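Local coordinates for putative uncharacterized protein (Burkholderia ambifaria, PDB 3W20) that probably hydroxylates N-substituted L-amino acids as a metal- and 2-oxoglutarate-dependent dioxygenase of the double-stranded beta-helix fold, here with zinc in the metal site, at residues E19-T22 / I23-I27. Residues are numbered along the deposited sequence; the frame is centred on the assembly and turned at random.
Sequences EHMT and IAAAI
An N-cap marks the junction where the chain leaves strand 17-22 for helix 23-31, and Thr22 supplies it, gripping Ala25 and Ala26 of the first turn. Its OG1 accepts from Ala25 N at 2.9 Å, with a moderately bent N-H...O angle of 148°. With chi1 at 58°, the hydroxyl sits beside both main-chain neighbours of CA and faces the first turn, where it meets one of the amides that lack the usual i-4 helical carbonyl. OG1 also lies alongside the methyl of Ala25, 3.3 Å from its CB. The main chain of Thr22 contributes the second hold: Ala26 N donates to Thr22 O at 3.1 Å, a straighter bond that opens the regular helical pattern and is followed by Ile27 N to Ile23 O. Threonine thus satisfies two successive amides, one through its side chain and one through its carbonyl, at a corner where the axes of 19-22 and 23-27 stand 101° apart.

Beside this polar cap, the selenomethionine at Met21 adds an apolar contact. Its chain is extended at chi2 but bends at its last torsion, which brings CE against the backbone between Ala25 and Ala26, 3.7 Å from Ala26 N. The selenium lies a little farther off, with SE 4.1 Å from Ala26 CB, and the chain thus lies in the corner between the two segments.

Strand 17-22 pairs antiparallel with strand 4-10, Met21 and Glu19 bonding through their backbones to Tyr5 and Ala7. Ile23 and Ile27 pack the helix onto helix 111-120, through Leu115, Ala119 and Leu120, and, together with Ala26, onto Leu237 and Leu239 of strand 236-241.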
ATOM      1  N   GLU A  19     -20.018  -9.119  35.762  1.00 27.96           N
ATOM      2  CA  GLU A  19     -21.326  -9.077  35.072  1.00 32.29           C
ATOM      3  C   GLU A  19     -21.288 -10.068  33.928  1.00 30.88           C
ATOM      4  O   GLU A  19     -20.243 -10.445  33.485  1.00 32.36           O
ATOM      5  CB  GLU A  19     -21.596  -7.674  34.500  1.00 34.66           C
ATOM      6  CG  GLU A  19     -22.107  -6.684  35.545  1.00 49.46           C
ATOM      7  CD  GLU A  19     -21.718  -5.247  35.242  1.00 52.97           C
ATOM      8  OE1 GLU A  19     -21.232  -4.535  36.165  1.00 63.37           O
ATOM      9  OE2 GLU A  19     -21.892  -4.837  34.075  1.00 55.28           O
ATOM     10  N   HIS A  20     -22.446 -10.475  33.453  1.00 29.13           N
ATOM     11  CA  HIS A  20     -22.545 -11.192  32.210  1.00 26.06           C
ATOM     12  C   HIS A  20     -22.923 -10.179  31.128  1.00 25.77           C
ATOM     13  O   HIS A  20     -23.936  -9.478  31.243  1.00 29.91           O
ATOM     14  CB  HIS A  20     -23.601 -12.283  32.353  1.00 29.91           C
ATOM     15  CG  HIS A  20     -23.036 -13.608  32.822  1.00 37.02           C
ATOM     16  ND1 HIS A  20     -22.583 -13.796  34.084  1.00 40.06           N
ATOM     17  CD2 HIS A  20     -22.809 -14.810  32.132  1.00 38.67           C
ATOM     18  CE1 HIS A  20     -22.093 -15.051  34.208  1.00 39.53           C
ATOM     19  NE2 HIS A  20     -22.242 -15.676  33.009  1.00 46.42           N
HETATM   20  N   MSE A  21     -22.117 -10.053  30.068  1.00 24.24           N
HETATM   21  CA  MSE A  21     -22.366  -8.978  29.098  1.00 24.05           C
HETATM   22  C   MSE A  21     -22.199  -9.482  27.723  1.00 21.97           C
HETATM   23  O   MSE A  21     -21.416 -10.428  27.487  1.00 25.67           O
HETATM   24  CB  MSE A  21     -21.338  -7.811  29.100  1.00 25.53           C
HETATM   25  CG  MSE A  21     -20.793  -7.669  30.478  1.00 27.94           C
HETATM   26 SE   MSE A  21     -19.641  -6.082  30.422  1.00 30.74          SE
HETATM   27  CE  MSE A  21     -20.884  -4.714  29.878  1.00 25.41           C
ATOM     28  N   THR A  22     -22.852  -8.828  26.777  1.00 20.91           N
ATOM     29  CA  THR A  22     -22.543  -9.116  25.362  1.00 19.44           C
ATOM     30  C   THR A  22     -21.248  -8.427  25.005  1.00 18.78           C
ATOM     31  O   THR A  22     -20.808  -7.480  25.704  1.00 17.79           O
ATOM     32  CB  THR A  22     -23.606  -8.578  24.399  1.00 18.28           C
ATOM     33  OG1 THR A  22     -23.754  -7.149  24.556  1.00 19.23           O
ATOM     34  CG2 THR A  22     -24.952  -9.227  24.658  1.00 18.84           C
ATOM     35  N   ILE A  23     -20.621  -8.878  23.905  1.00 19.07           N
ATOM     36  CA  ILE A  23     -19.490  -8.113  23.344  1.00 19.36           C
ATOM     37  C   ILE A  23     -19.867  -6.645  23.045  1.00 17.38           C
ATOM     38  O   ILE A  23     -19.102  -5.738  23.372  1.00 15.63           O
ATOM     39  CB  ILE A  23     -18.996  -8.770  21.996  1.00 20.13           C
ATOM     40  CG1 ILE A  23     -18.642 -10.226  22.282  1.00 27.25           C
ATOM     41  CG2 ILE A  23     -17.870  -7.917  21.345  1.00 18.16           C
ATOM     42  CD1 ILE A  23     -17.192 -10.505  22.530  1.00 25.49           C
ATOM     43  N   ALA A  24     -21.031  -6.397  22.412  1.00 17.78           N
ATOM     44  CA  ALA A  24     -21.396  -5.012  22.066  1.00 17.49           C
ATOM     45  C   ALA A  24     -21.559  -4.202  23.336  1.00 17.46           C
ATOM     46  O   ALA A  24     -21.167  -3.019  23.330  1.00 19.04           O
ATOM     47  CB  ALA A  24     -22.694  -4.930  21.247  1.00 18.41           C
ATOM     48  N   ALA A  25     -22.072  -4.816  24.445  1.00 16.36           N
ATOM     49  CA  ALA A  25     -22.223  -4.016  25.624  1.00 16.10           C
ATOM     50  C   ALA A  25     -20.870  -3.636  26.261  1.00 17.34           C
ATOM     51  O   ALA A  25     -20.705  -2.525  26.735  1.00 17.46           O
ATOM     52  CB  ALA A  25     -23.199  -4.660  26.645  1.00 17.57           C
ATOM     53  N   ALA A  26     -19.935  -4.578  26.284  1.00 17.22           N
ATOM     54  CA  ALA A  26     -18.598  -4.359  26.845  1.00 16.50           C
ATOM     55  C   ALA A  26     -17.881  -3.258  26.022  1.00 15.75           C
ATOM     56  O   ALA A  26     -17.346  -2.299  26.592  1.00 16.51           O
ATOM     57  CB  ALA A  26     -17.782  -5.627  26.785  1.00 15.88           C
ATOM     58  N   ILE A  27     -17.996  -3.375  24.709  1.00 15.72           N
ATOM     59  CA  ILE A  27     -17.356  -2.395  23.785  1.00 17.17           C
ATOM     60  C   ILE A  27     -18.055  -1.016  24.029  1.00 17.87           C
ATOM     61  O   ILE A  27     -17.396   0.036  24.132  1.00 15.95           O
ATOM     62  CB  ILE A  27     -17.471  -2.825  22.314  1.00 17.18           C
ATOM     63  CG1 ILE A  27     -16.613  -4.051  21.992  1.00 18.08           C
ATOM     64  CG2 ILE A  27     -17.237  -1.670  21.326  1.00 17.96           C
ATOM     65  CD1 ILE A  27     -15.098  -3.782  22.150  1.00 17.10           C
TER